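Purine nucleosidase, (IunH-1) (Sulfolobus solfataricus, PDB 3T8J) is a nucleosidase-family protein that forms a four-chain assembly, its subunits having an alpha/beta fold around a largely parallel sheet and carrying a bound sodium ion. Local coordinates at residues A11-L16 and P235-I240; L18-K23 and T241-I246; E76-K81 and L219-Y224. All blocks are in the same frame, centred on the assembly; numbering follows the deposited sequence.

Contact 1: A11-L16 and P235-I240; sequences AEDDVL and PHPDAI. With NA (sodium ion), chain B.
Asp13 reaches across from the start of helix 12-23 and brings its carboxylate nearly into the plane of the His236 ring (planes 19° apart), the two side chains crossing at about a right angle. His236 ND1 donates to Asp13 OD1 over 2.7 Å with an N-H...O angle of 161°. The oxygen offers its syn lone pair and sits in the ring plane, which helps to hold both groups in a common plane. Tyr218 also hydrogen-bonds to OD1, and Tyr214 takes up His236 NE2. The other oxygen, Asp13 OD2, works on the first turn of helix 237-246. Ala239 N approaches it from well above the carboxylate plane at 3.0 Å, while Asp238 N adds a bent, weak bond of 2.8 Å. In this pose chi1 of Asp13 is -135°, away from the staggered positions. Beside the polar pair, Leu16 CD2 packs obliquely on His236 CE1 at 3.6 Å.

Asp14 turns the other way. Its OD1 binds the sodium ion at 2.3 Å, and its OD2 accepts Ala11 N. Water 1, a sodium ligand, lies within hydrogen-bonding distance of both Asp14 OD2 (2.8 Å) and Asp238 OD2 (2.6 Å). Asp238 is therefore a second-shell residue, its carboxylate steeply inclined to that of Asp14 and linked to the ion by way of this water. Asp9, Ile121 and Ser122 complete the metal site, within the aspartate-rich cluster characteristic of this family.

The two helix starts meet where the adjacent parallel strands 3-8 and 116-120 end. Asp9 directly follows strand 3-8, Ile121 and Ser122 follow strand 116-120, and Asp14 comes from the first turn of helix 12-23. Helix 209-227 supplies Tyr214 and Tyr218, helix 297-308 covers Leu16 and Ala239, and helix 187-190 packs on Pro235 and Pro237.

Contact 2: L18-K23 and T241-I246; sequences LYLLLK and TTAIAI
The methyl of Thr242, CG2, pushes into the dip between two leucines of helix 18-23: it lies 3.9 Å from Leu20 CD2 and equally 3.9 Å from Leu21 CD2. With CG2 placed opposite the backbone N (chi1 -54°, measured to OG1), the hydroxyl swings back to its own helix and bonds to Asp238 O, leaving the apolar branch to face the neighbour. In return, Leu20 CD2 settles over the shallow surface at Ala243, where it comes to 3.7 Å from the backbone N and 4.0 Å from CB; the small residue leaves room for it. Leu20 is modelled in two conformers, and these details describe one of them. No hydrogen bond links the segments.

Both helices lie on the same side of the sheet and run nearly parallel, crossing at -24° with the segment axes 9.7 Å apart. Helix 12-23 is the connection of a beta-alpha-beta crossover from strand 3-8 to its parallel neighbour 27-33. Beneath the pair, Leu119 of strand 116-120 touches both Leu21 and Thr242.

One turn after Thr242, Ile246 makes the second bump. In the same Leu20 conformer, Ile246 CD1 presses on Leu20 CG at 3.6 Å, while Ile246 CG1 lies 4.1 Å from Leu21 CD2, both leucines being crossed obliquely.

Contact 3: E76-K81 and L219-Y224; sequences EKVHGK and LHYRQY
The His220 ring is met on one face by Gly80 and at its edge by two carbonyls. Gly80 CA stands 4.0 Å from the ring centroid, almost on the normal, as a CH-pi contact. In the ring plane, NE2 donates to Lys77 O at 2.8 Å and 168°, although the nitrogen lies above the carbonyl plane and not on a lone pair. Val78 O sits beside the same edge, 3.3 Å from His220 CD2. With CG anti to the backbone N (chi1 178°), the imidazole is carried straight across to the end of helix 76-79.

Val78 lies over one face of Tyr224, its CG2 3.9 Å from the ring centroid, and its other methyl, CG1, touches Tyr221 CE1 at 3.7 Å. The rings of Tyr221 and His79 run side by side, planes 18° apart but slid until they barely overlap, with His79 CE1 3.6 Å from Tyr221 CE1. Val78 O, buried here, has no conventional hydrogen-bond partner; a CA-H...O contact from Tyr221 CA, at 3.6 Å, approaches it.

Toward the outside, water 2 bridges Lys77 NZ and Tyr224 OH. Both atoms also bond to Asp280 of the second subunit, so this edge belongs to the subunit interface. On the inner side His79 ND1 is hydrogen-bonded to Glu12.

A short helix followed at once by a glycine with positive phi thus has its C-terminal end packed against an aromatic patch of the long helix 209-227, between a subunit interface and the surroundings of the sodium site, with the His79 side chain about 8 Å from the ion.

Contacts 1 and 2 are successive levels of one helix pair, 12-23 with 237-246, and they touch by packing, Leu20 CD2 (in the conformer given) against Ala239 O. Both are buried, but their chemistry changes along the pair: carboxylates, imidazole, water and sodium at the helix starts, then purely apolar interlocking further on. Contact 3 is more peripheral: its centre is about 17 Å from the chain centre, against about 7 Å for that of contact 1. It is partly exposed, and relies on aromatic rings and backbone carbonyls beside a neighbouring subunit. It still touches contact 1, Tyr221 packing on Pro235, whereas contact 2 stays about 11 Å away at the nearest atoms.

Contact 1: A11-L16 and P235-I240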
ATOM      1  N   ALA A  11      15.589  -0.217  28.972  1.00 23.33           N
ATOM      2  CA  ALA A  11      15.701   1.160  29.447  1.00 23.48           C
ATOM      3  C   ALA A  11      15.066   1.212  30.864  1.00 24.52           C
ATOM      4  O   ALA A  11      14.807   0.159  31.494  1.00 23.77           O
ATOM      5  CB  ALA A  11      15.013   2.120  28.448  1.00 23.88           C
ATOM      6  N   GLU A  12      14.815   2.404  31.391  1.00 24.86           N
ATOM      7  CA  GLU A  12      14.383   2.554  32.783  1.00 24.97           C
ATOM      8  C   GLU A  12      13.176   1.697  33.209  1.00 25.55           C
ATOM      9  O   GLU A  12      13.228   1.014  34.228  1.00 25.34           O
ATOM     10  CB  GLU A  12      14.177   4.042  33.128  1.00 26.85           C
ATOM     11  CG  GLU A  12      12.913   4.739  32.525  1.00 27.62           C
ATOM     12  CD  GLU A  12      12.822   4.696  31.004  1.00 28.26           C
ATOM     13  OE1 GLU A  12      13.582   5.474  30.358  1.00 30.92           O
ATOM     14  OE2 GLU A  12      11.997   3.904  30.462  1.00 28.39           O
ATOM     15  N   ASP A  13      12.129   1.691  32.397  1.00 24.76           N
ATOM     16  CA  ASP A  13      10.899   1.019  32.810  1.00 24.88           C
ATOM     17  C   ASP A  13      11.025  -0.500  32.663  1.00 23.82           C
ATOM     18  O   ASP A  13      10.259  -1.247  33.311  1.00 24.36           O
ATOM     19  CB  ASP A  13       9.675   1.551  32.042  1.00 24.75           C
ATOM     20  CG  ASP A  13       8.470   1.811  32.945  1.00 27.05           C
ATOM     21  OD1 ASP A  13       8.636   2.306  34.086  1.00 29.12           O
ATOM     22  OD2 ASP A  13       7.332   1.565  32.512  1.00 26.64           O
ATOM     23  N   ASP A  14      11.973  -0.979  31.848  1.00 22.72           N
ATOM     24  CA  ASP A  14      12.279  -2.430  31.774  1.00 21.66           C
ATOM     25  C   ASP A  14      12.963  -2.871  33.067  1.00 22.04           C
ATOM     26  O   ASP A  14      12.663  -3.915  33.620  1.00 22.03           O
ATOM     27  CB  ASP A  14      13.206  -2.771  30.583  1.00 21.39           C
ATOM     28  CG  ASP A  14      12.666  -2.321  29.244  1.00 24.13           C
ATOM     29  OD1 ASP A  14      12.062  -3.176  28.541  1.00 25.20           O
ATOM     30  OD2 ASP A  14      12.836  -1.117  28.877  1.00 23.61           O
ATOM     31  N   VAL A  15      13.964  -2.091  33.507  1.00 22.75           N
ATOM     32  CA  VAL A  15      14.628  -2.357  34.787  1.00 23.83           C
ATOM     33  C   VAL A  15      13.620  -2.382  35.933  1.00 24.55           C
ATOM     34  O   VAL A  15      13.595  -3.337  36.745  1.00 24.81           O
ATOM     35  CB  VAL A  15      15.749  -1.337  35.080  1.00 24.93           C
ATOM     36  CG1 VAL A  15      16.330  -1.561  36.529  1.00 26.10           C
ATOM     37  CG2 VAL A  15      16.845  -1.483  34.018  1.00 26.12           C
ATOM     38  N   LEU A  16      12.743  -1.381  35.998  1.00 25.43           N
ATOM     39  CA  LEU A  16      11.756  -1.365  37.081  1.00 26.41           C
ATOM     40  C   LEU A  16      10.760  -2.536  37.006  1.00 25.98           C
ATOM     41  O   LEU A  16      10.355  -3.063  38.032  1.00 26.64           O
ATOM     42  CB  LEU A  16      11.014  -0.032  37.129  1.00 28.65           C
ATOM     43  CG  LEU A  16      10.420   0.309  38.493  1.00 30.79           C
ATOM     44  CD1 LEU A  16      11.522   0.762  39.464  1.00 33.45           C
ATOM     45  CD2 LEU A  16       9.351   1.389  38.380  1.00 31.81           C
ATOM     46  N   PRO A 235       5.280   8.716  32.348  1.00 27.82           N
ATOM     47  CA  PRO A 235       4.444   7.522  32.337  1.00 27.07           C
ATOM     48  C   PRO A 235       5.208   6.256  32.745  1.00 26.10           C
ATOM     49  O   PRO A 235       6.439   6.254  32.784  1.00 26.07           O
ATOM     50  CB  PRO A 235       4.024   7.443  30.882  1.00 25.84           C
ATOM     51  CG  PRO A 235       5.225   7.901  30.139  1.00 25.63           C
ATOM     52  CD  PRO A 235       5.839   8.985  31.004  1.00 27.66           C
ATOM     53  N   HIS A 236       4.454   5.182  33.014  1.00 25.01           N
ATOM     54  CA  HIS A 236       4.996   3.868  33.391  1.00 24.59           C
ATOM     55  C   HIS A 236       4.386   2.779  32.482  1.00 23.69           C
ATOM     56  O   HIS A 236       3.645   1.905  32.949  1.00 24.77           O
ATOM     57  CB  HIS A 236       4.666   3.569  34.861  1.00 26.62           C
ATOM     58  CG  HIS A 236       5.689   4.056  35.846  1.00 27.24           C
ATOM     59  ND1 HIS A 236       7.018   3.688  35.791  1.00 28.47           N
ATOM     60  CD2 HIS A 236       5.558   4.809  36.972  1.00 29.73           C
ATOM     61  CE1 HIS A 236       7.667   4.221  36.813  1.00 31.19           C
ATOM     62  NE2 HIS A 236       6.805   4.909  37.545  1.00 30.89           N
ATOM     63  N   PRO A 237       4.689   2.826  31.175  1.00 22.01           N
ATOM     64  CA  PRO A 237       4.058   1.869  30.268  1.00 21.66           C
ATOM     65  C   PRO A 237       4.330   0.414  30.648  1.00 21.72           C
ATOM     66  O   PRO A 237       3.395  -0.421  30.706  1.00 21.90           O
ATOM     67  CB  PRO A 237       4.657   2.225  28.891  1.00 20.88           C
ATOM     68  CG  PRO A 237       5.930   2.935  29.194  1.00 21.71           C
ATOM     69  CD  PRO A 237       5.675   3.682  30.491  1.00 23.00           C
ATOM     70  N   ASP A 238       5.591   0.076  30.879  1.00 21.38           N
ATOM     71  CA  ASP A 238       5.975  -1.308  31.186  1.00 21.49           C
ATOM     72  C   ASP A 238       5.647  -1.698  32.624  1.00 22.41           C
ATOM     73  O   ASP A 238       5.188  -2.814  32.877  1.00 22.39           O
ATOM     74  CB  ASP A 238       7.469  -1.500  30.889  1.00 21.74           C
ATOM     75  CG  ASP A 238       7.830  -1.061  29.492  1.00 24.12           C
ATOM     76  OD1 ASP A 238       6.998  -1.204  28.562  1.00 23.21           O
ATOM     77  OD2 ASP A 238       8.952  -0.537  29.291  1.00 29.75           O
ATOM     78  N   ALA A 239       5.844  -0.780  33.564  1.00 22.31           N
ATOM     79  CA  ALA A 239       5.580  -1.092  34.957  1.00 23.97           C
ATOM     80  C   ALA A 239       4.088  -1.300  35.234  1.00 24.42           C
ATOM     81  O   ALA A 239       3.724  -2.140  36.054  1.00 25.64           O
ATOM     82  CB  ALA A 239       6.187   0.002  35.878  1.00 25.65           C
ATOM     83  N   ILE A 240       3.224  -0.563  34.531  1.00 23.89           N
ATOM     84  CA  ILE A 240       1.782  -0.810  34.611  1.00 24.40           C
ATOM     85  C   ILE A 240       1.421  -2.184  34.041  1.00 24.02           C
ATOM     86  O   ILE A 240       0.627  -2.930  34.651  1.00 24.44           O
ATOM     87  CB  ILE A 240       0.969   0.317  33.939  1.00 24.38           C
ATOM     88  CG1 ILE A 240       1.002   1.582  34.790  1.00 26.90           C
ATOM     89  CG2 ILE A 240      -0.504  -0.116  33.740  1.00 25.63           C
ATOM     90  CD1 ILE A 240       0.440   2.854  34.079  1.00 27.41           C
TER
HETATM   91 NA    NA B 401      10.728  -2.707  26.735  1.00 24.44          NA
HETATM   92  O   HOH W   1      10.649  -0.426  27.311  1.00 21.68           O

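Contact 2: L18-K23 and T241-I246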
ATOM      1  N   LEU A  18      11.424  -5.632  35.733  1.00 23.07           N
ATOM      2  CA  LEU A  18      12.188  -6.777  36.228  1.00 23.20           C
ATOM      3  C   LEU A  18      12.140  -6.773  37.757  1.00 24.14           C
ATOM      4  O   LEU A  18      11.870  -7.802  38.405  1.00 24.06           O
ATOM      5  CB  LEU A  18      13.634  -6.702  35.726  1.00 23.47           C
ATOM      6  CG  LEU A  18      14.598  -7.727  36.319  1.00 23.51           C
ATOM      7  CD1 LEU A  18      14.248  -9.161  35.950  1.00 25.94           C
ATOM      8  CD2 LEU A  18      16.026  -7.394  35.879  1.00 25.32           C
ATOM      9  N   TYR A  19      12.422  -5.612  38.350  1.00 24.83           N
ATOM     10  CA  TYR A  19      12.445  -5.501  39.811  1.00 27.02           C
ATOM     11  C   TYR A  19      11.063  -5.748  40.440  1.00 27.71           C
ATOM     12  O   TYR A  19      10.979  -6.349  41.510  1.00 29.10           O
ATOM     13  CB  TYR A  19      13.038  -4.172  40.256  1.00 27.63           C
ATOM     14  CG  TYR A  19      14.524  -4.000  40.017  1.00 28.41           C
ATOM     15  CD1 TYR A  19      15.342  -5.042  39.571  1.00 26.72           C
ATOM     16  CD2 TYR A  19      15.133  -2.794  40.283  1.00 30.60           C
ATOM     17  CE1 TYR A  19      16.718  -4.868  39.390  1.00 27.78           C
ATOM     18  CE2 TYR A  19      16.510  -2.614  40.102  1.00 31.69           C
ATOM     19  CZ  TYR A  19      17.296  -3.650  39.667  1.00 29.08           C
ATOM     20  OH  TYR A  19      18.656  -3.450  39.498  1.00 30.44           O
ATOM     21  N   LEU A  20       9.984  -5.298  39.795  1.00 26.36           N
ATOM     22  CA  LEU A  20       8.633  -5.527  40.308  0.50 27.88           C
ATOM     23  C   LEU A  20       8.381  -7.033  40.404  1.00 27.56           C
ATOM     24  O   LEU A  20       7.841  -7.511  41.403  1.00 29.00           O
ATOM     25  CB  LEU A  20       7.583  -4.833  39.421  0.50 27.83           C
ATOM     26  CG  LEU A  20       6.169  -4.567  39.953  0.50 29.32           C
ATOM     27  CD1 LEU A  20       6.175  -3.770  41.253  0.50 32.21           C
ATOM     28  CD2 LEU A  20       5.306  -3.854  38.897  0.50 29.77           C
ATOM     29  N   LEU A  21       8.781  -7.777  39.367  1.00 26.11           N
ATOM     30  CA  LEU A  21       8.586  -9.235  39.397  1.00 26.01           C
ATOM     31  C   LEU A  21       9.413  -9.844  40.541  1.00 26.35           C
ATOM     32  O   LEU A  21       8.907 -10.633  41.348  1.00 29.20           O
ATOM     33  CB  LEU A  21       8.960  -9.907  38.058  1.00 25.01           C
ATOM     34  CG  LEU A  21       8.110  -9.606  36.826  1.00 24.61           C
ATOM     35  CD1 LEU A  21       8.782 -10.223  35.583  1.00 24.99           C
ATOM     36  CD2 LEU A  21       6.678 -10.133  36.993  1.00 27.16           C
ATOM     37  N   LEU A  22      10.694  -9.496  40.620  1.00 26.22           N
ATOM     38  CA  LEU A  22      11.601 -10.084  41.628  1.00 27.36           C
ATOM     39  C   LEU A  22      11.269  -9.718  43.074  1.00 29.87           C
ATOM     40  O   LEU A  22      11.312 -10.591  43.981  1.00 31.45           O
ATOM     41  CB  LEU A  22      13.054  -9.712  41.323  1.00 27.16           C
ATOM     42  CG  LEU A  22      13.643 -10.249  40.025  1.00 26.91           C
ATOM     43  CD1 LEU A  22      15.094  -9.768  39.875  1.00 28.23           C
ATOM     44  CD2 LEU A  22      13.599 -11.757  39.939  1.00 27.41           C
ATOM     45  N   LYS A  23      10.941  -8.450  43.308  1.00 30.53           N
ATOM     46  CA  LYS A  23      10.552  -7.954  44.620  1.00 33.18           C
ATOM     47  C   LYS A  23       9.401  -8.775  45.152  1.00 33.94           C
ATOM     48  O   LYS A  23       9.357  -9.082  46.349  1.00 36.10           O
ATOM     49  CB  LYS A  23      10.081  -6.500  44.508  1.00 34.13           C
ATOM     50  CG  LYS A  23       9.368  -5.966  45.755  1.00 39.82           C
ATOM     51  CD  LYS A  23      10.361  -5.684  46.812  1.00 42.82           C
ATOM     52  CE  LYS A  23       9.730  -5.212  48.150  1.00 46.00           C
ATOM     53  NZ  LYS A  23       8.537  -5.988  48.607  1.00 48.67           N
ATOM     54  N   THR A 241       2.000  -2.531  32.887  1.00 21.81           N
ATOM     55  CA  THR A 241       1.757  -3.835  32.279  1.00 21.92           C
ATOM     56  C   THR A 241       2.148  -4.944  33.260  1.00 22.39           C
ATOM     57  O   THR A 241       1.411  -5.901  33.469  1.00 23.25           O
ATOM     58  CB  THR A 241       2.538  -3.994  30.965  1.00 19.68           C
ATOM     59  OG1 THR A 241       2.159  -2.930  30.066  1.00 21.53           O
ATOM     60  CG2 THR A 241       2.277  -5.369  30.311  1.00 21.29           C
ATOM     61  N   THR A 242       3.321  -4.793  33.853  1.00 22.84           N
ATOM     62  CA  THR A 242       3.859  -5.757  34.813  1.00 22.87           C
ATOM     63  C   THR A 242       2.989  -5.861  36.074  1.00 24.62           C
ATOM     64  O   THR A 242       2.727  -6.953  36.586  1.00 25.83           O
ATOM     65  CB  THR A 242       5.316  -5.382  35.190  1.00 22.37           C
ATOM     66  OG1 THR A 242       6.108  -5.258  33.993  1.00 21.90           O
ATOM     67  CG2 THR A 242       5.954  -6.436  36.089  1.00 22.68           C
ATOM     68  N   ALA A 243       2.550  -4.712  36.575  1.00 25.14           N
ATOM     69  CA  ALA A 243       1.699  -4.669  37.772  1.00 26.01           C
ATOM     70  C   ALA A 243       0.391  -5.412  37.518  1.00 27.12           C
ATOM     71  O   ALA A 243      -0.079  -6.135  38.392  1.00 27.98           O
ATOM     72  CB  ALA A 243       1.442  -3.210  38.228  1.00 26.93           C
ATOM     73  N   ILE A 244      -0.190  -5.228  36.334  1.00 26.13           N
ATOM     74  CA  ILE A 244      -1.431  -5.933  35.969  1.00 26.88           C
ATOM     75  C   ILE A 244      -1.146  -7.438  35.830  1.00 27.04           C
ATOM     76  O   ILE A 244      -1.965  -8.286  36.238  1.00 28.49           O
ATOM     77  CB  ILE A 244      -2.031  -5.354  34.669  1.00 26.34           C
ATOM     78  CG1 ILE A 244      -2.581  -3.954  34.908  1.00 27.62           C
ATOM     79  CG2 ILE A 244      -3.123  -6.268  34.099  1.00 26.75           C
ATOM     80  CD1 ILE A 244      -2.837  -3.207  33.603  1.00 25.86           C
ATOM     81  N   ALA A 245       0.013  -7.805  35.266  1.00 25.23           N
ATOM     82  CA  ALA A 245       0.362  -9.241  35.178  1.00 25.79           C
ATOM     83  C   ALA A 245       0.427  -9.882  36.564  1.00 27.28           C
ATOM     84  O   ALA A 245      -0.084 -10.984  36.788  1.00 28.38           O
ATOM     85  CB  ALA A 245       1.672  -9.441  34.419  1.00 24.63           C
ATOM     86  N   ILE A 246       0.985  -9.164  37.529  1.00 27.64           N
ATOM     87  CA  ILE A 246       1.070  -9.641  38.920  1.00 29.83           C
ATOM     88  C   ILE A 246      -0.294  -9.683  39.622  1.00 31.45           C
ATOM     89  O   ILE A 246      -0.644 -10.693  40.271  1.00 33.12           O
ATOM     90  CB  ILE A 246       2.054  -8.748  39.740  1.00 29.85           C
ATOM     91  CG1 ILE A 246       3.484  -8.907  39.220  1.00 28.93           C
ATOM     92  CG2 ILE A 246       1.989  -9.077  41.231  1.00 33.16           C
ATOM     93  CD1 ILE A 246       4.466  -7.762  39.639  1.00 29.70           C
TER

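Contact 3: E76-K81 and L219-Y224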
ATOM      1  N   GLU A  76      17.396   7.357  22.010  0.50 24.31           N
ATOM      2  CA  GLU A  76      18.218   7.827  23.127  0.50 25.34           C
ATOM      3  C   GLU A  76      17.853   9.264  23.530  0.50 25.50           C
ATOM      4  O   GLU A  76      18.119   9.662  24.666  0.50 26.96           O
ATOM      5  CB  GLU A  76      19.719   7.638  22.836  0.50 26.16           C
ATOM      6  CG  GLU A  76      20.110   6.139  22.846  0.50 25.82           C
ATOM      7  CD  GLU A  76      21.387   5.800  22.090  0.50 27.62           C
ATOM      8  OE1 GLU A  76      22.222   6.696  21.875  0.50 28.53           O
ATOM      9  OE2 GLU A  76      21.564   4.616  21.710  0.50 24.12           O
ATOM     10  N   LYS A  77      17.215  10.036  22.642  1.00 25.17           N
ATOM     11  CA  LYS A  77      16.712  11.363  23.041  1.00 26.50           C
ATOM     12  C   LYS A  77      15.648  11.241  24.150  1.00 26.93           C
ATOM     13  O   LYS A  77      15.495  12.128  24.999  1.00 28.66           O
ATOM     14  CB  LYS A  77      16.188  12.161  21.834  1.00 27.15           C
ATOM     15  CG  LYS A  77      14.898  11.627  21.191  1.00 26.61           C
ATOM     16  CD  LYS A  77      14.489  12.426  19.976  1.00 27.31           C
ATOM     17  CE  LYS A  77      13.246  11.877  19.280  1.00 27.76           C
ATOM     18  NZ  LYS A  77      12.883  12.762  18.107  1.00 29.04           N
ATOM     19  N   VAL A  78      14.877  10.143  24.110  1.00 25.33           N
ATOM     20  CA  VAL A  78      13.800   9.932  25.051  1.00 25.98           C
ATOM     21  C   VAL A  78      14.313   9.382  26.382  1.00 25.75           C
ATOM     22  O   VAL A  78      13.871   9.824  27.445  1.00 27.56           O
ATOM     23  CB  VAL A  78      12.752   8.932  24.444  1.00 24.87           C
ATOM     24  CG1 VAL A  78      11.658   8.586  25.471  1.00 25.97           C
ATOM     25  CG2 VAL A  78      12.112   9.481  23.146  1.00 25.90           C
ATOM     26  N   HIS A  79      15.232   8.419  26.330  1.00 30.89           N
ATOM     27  CA  HIS A  79      15.648   7.636  27.519  1.00 31.01           C
ATOM     28  C   HIS A  79      17.064   7.933  28.012  1.00 33.79           C
ATOM     29  O   HIS A  79      17.476   7.389  29.032  1.00 35.75           O
ATOM     30  CB  HIS A  79      15.558   6.122  27.234  1.00 29.06           C
ATOM     31  CG  HIS A  79      14.201   5.666  26.802  1.00 29.17           C
ATOM     32  ND1 HIS A  79      13.177   5.428  27.697  1.00 28.23           N
ATOM     33  CD2 HIS A  79      13.692   5.421  25.571  1.00 29.74           C
ATOM     34  CE1 HIS A  79      12.094   5.058  27.033  1.00 29.91           C
ATOM     35  NE2 HIS A  79      12.375   5.056  25.739  1.00 31.22           N
ATOM     36  N   GLY A  80      17.804   8.768  27.300  1.00 33.72           N
ATOM     37  CA  GLY A  80      19.242   8.963  27.553  1.00 35.35           C
ATOM     38  C   GLY A  80      20.099   7.961  26.793  1.00 34.23           C
ATOM     39  O   GLY A  80      19.623   6.895  26.405  1.00 32.31           O
ATOM     40  N   LYS A  81      21.384   8.279  26.602  1.00 36.32           N
ATOM     41  CA  LYS A  81      22.274   7.368  25.868  1.00 36.98           C
ATOM     42  C   LYS A  81      22.316   5.974  26.476  1.00 34.90           C
ATOM     43  O   LYS A  81      22.441   4.976  25.753  1.00 35.68           O
ATOM     44  CB  LYS A  81      23.707   7.921  25.752  1.00 40.43           C
ATOM     45  CG  LYS A  81      24.600   7.074  24.802  1.00 43.35           C
ATOM     46  CD  LYS A  81      25.975   7.727  24.585  1.00 50.03           C
ATOM     47  CE  LYS A  81      26.890   6.894  23.661  1.00 51.41           C
ATOM     48  NZ  LYS A  81      26.638   7.171  22.213  1.00 55.57           N
ATOM     49  N   LEU A 219      14.876  10.732  35.719  1.00 32.15           N
ATOM     50  CA  LEU A 219      14.951  12.180  35.543  0.50 34.10           C
ATOM     51  C   LEU A 219      14.923  12.611  34.077  1.00 32.98           C
ATOM     52  O   LEU A 219      14.167  13.519  33.718  1.00 33.54           O
ATOM     53  CB  LEU A 219      16.188  12.760  36.222  0.50 38.01           C
ATOM     54  CG  LEU A 219      16.245  14.292  36.207  0.50 42.18           C
ATOM     55  CD1 LEU A 219      14.923  14.907  36.694  0.50 42.06           C
ATOM     56  CD2 LEU A 219      17.395  14.757  37.047  0.50 46.80           C
ATOM     57  N   HIS A 220      15.763  12.005  33.239  1.00 32.30           N
ATOM     58  CA  HIS A 220      15.837  12.399  31.812  1.00 31.43           C
ATOM     59  C   HIS A 220      14.512  12.119  31.109  1.00 29.55           C
ATOM     60  O   HIS A 220      14.006  12.971  30.393  1.00 30.35           O
ATOM     61  CB  HIS A 220      17.007  11.674  31.098  1.00 31.44           C
ATOM     62  CG  HIS A 220      17.125  11.989  29.633  1.00 31.97           C
ATOM     63  ND1 HIS A 220      18.183  12.690  29.096  1.00 35.50           N
ATOM     64  CD2 HIS A 220      16.321  11.671  28.587  1.00 31.30           C
ATOM     65  CE1 HIS A 220      18.012  12.823  27.789  1.00 35.59           C
ATOM     66  NE2 HIS A 220      16.887  12.203  27.457  1.00 32.91           N
ATOM     67  N   TYR A 221      13.967  10.918  31.325  1.00 27.89           N
ATOM     68  CA  TYR A 221      12.694  10.502  30.735  1.00 26.46           C
ATOM     69  C   TYR A 221      11.541  11.404  31.150  1.00 26.55           C
ATOM     70  O   TYR A 221      10.688  11.758  30.329  1.00 27.01           O
ATOM     71  CB  TYR A 221      12.400   9.068  31.170  1.00 25.36           C
ATOM     72  CG  TYR A 221      11.199   8.369  30.561  1.00 24.58           C
ATOM     73  CD1 TYR A 221      11.063   8.254  29.194  1.00 24.53           C
ATOM     74  CD2 TYR A 221      10.252   7.730  31.374  1.00 26.71           C
ATOM     75  CE1 TYR A 221       9.987   7.539  28.636  1.00 27.37           C
ATOM     76  CE2 TYR A 221       9.191   7.010  30.817  1.00 28.14           C
ATOM     77  CZ  TYR A 221       9.071   6.935  29.458  1.00 29.04           C
ATOM     78  OH  TYR A 221       8.024   6.223  28.886  1.00 29.30           O
ATOM     79  N   ARG A 222      11.515  11.793  32.420  1.00 27.32           N
ATOM     80  CA  ARG A 222      10.488  12.706  32.911  1.00 28.63           C
ATOM     81  C   ARG A 222      10.548  14.087  32.228  1.00 30.92           C
ATOM     82  O   ARG A 222       9.516  14.645  31.798  1.00 31.94           O
ATOM     83  CB  ARG A 222      10.599  12.838  34.426  1.00 29.75           C
ATOM     84  CG  ARG A 222       9.533  13.707  35.069  1.00 31.42           C
ATOM     85  CD  ARG A 222       9.703  13.775  36.591  1.00 33.57           C
ATOM     86  NE  ARG A 222       8.603  14.521  37.223  1.00 37.12           N
ATOM     87  CZ  ARG A 222       7.403  14.007  37.518  1.00 37.20           C
ATOM     88  NH1 ARG A 222       7.110  12.734  37.264  1.00 35.23           N
ATOM     89  NH2 ARG A 222       6.473  14.775  38.068  1.00 41.80           N
ATOM     90  N   GLN A 223      11.750  14.653  32.113  1.00 32.31           N
ATOM     91  CA  GLN A 223      11.903  15.929  31.425  1.00 34.81           C
ATOM     92  C   GLN A 223      11.407  15.843  29.980  1.00 32.79           C
ATOM     93  O   GLN A 223      10.694  16.737  29.509  1.00 33.90           O
ATOM     94  CB  GLN A 223      13.374  16.414  31.460  1.00 37.34           C
ATOM     95  CG  GLN A 223      13.596  17.872  31.056  1.00 45.00           C
ATOM     96  CD  GLN A 223      13.536  18.155  29.541  1.00 48.49           C
ATOM     97  OE1 GLN A 223      13.830  17.291  28.702  1.00 49.33           O
ATOM     98  NE2 GLN A 223      13.179  19.385  29.199  1.00 50.01           N
ATOM     99  N   TYR A 224      11.764  14.761  29.280  1.00 30.67           N
ATOM    100  CA  TYR A 224      11.402  14.634  27.879  1.00 29.95           C
ATOM    101  C   TYR A 224       9.898  14.429  27.761  1.00 29.95           C
ATOM    102  O   TYR A 224       9.231  15.040  26.920  1.00 29.66           O
ATOM    103  CB  TYR A 224      12.132  13.455  27.232  1.00 29.52           C
ATOM    104  CG  TYR A 224      11.807  13.297  25.775  1.00 28.98           C
ATOM    105  CD1 TYR A 224      12.592  13.875  24.799  1.00 30.81           C
ATOM    106  CD2 TYR A 224      10.700  12.546  25.372  1.00 29.14           C
ATOM    107  CE1 TYR A 224      12.294  13.759  23.464  1.00 34.74           C
ATOM    108  CE2 TYR A 224      10.390  12.425  24.039  1.00 30.05           C
ATOM    109  CZ  TYR A 224      11.187  13.010  23.088  1.00 31.71           C
ATOM    110  OH  TYR A 224      10.894  12.879  21.752  1.00 35.58           O
TER
HETATM  111  O   HOH W   2      11.739  14.869  19.912  1.00 25.88           O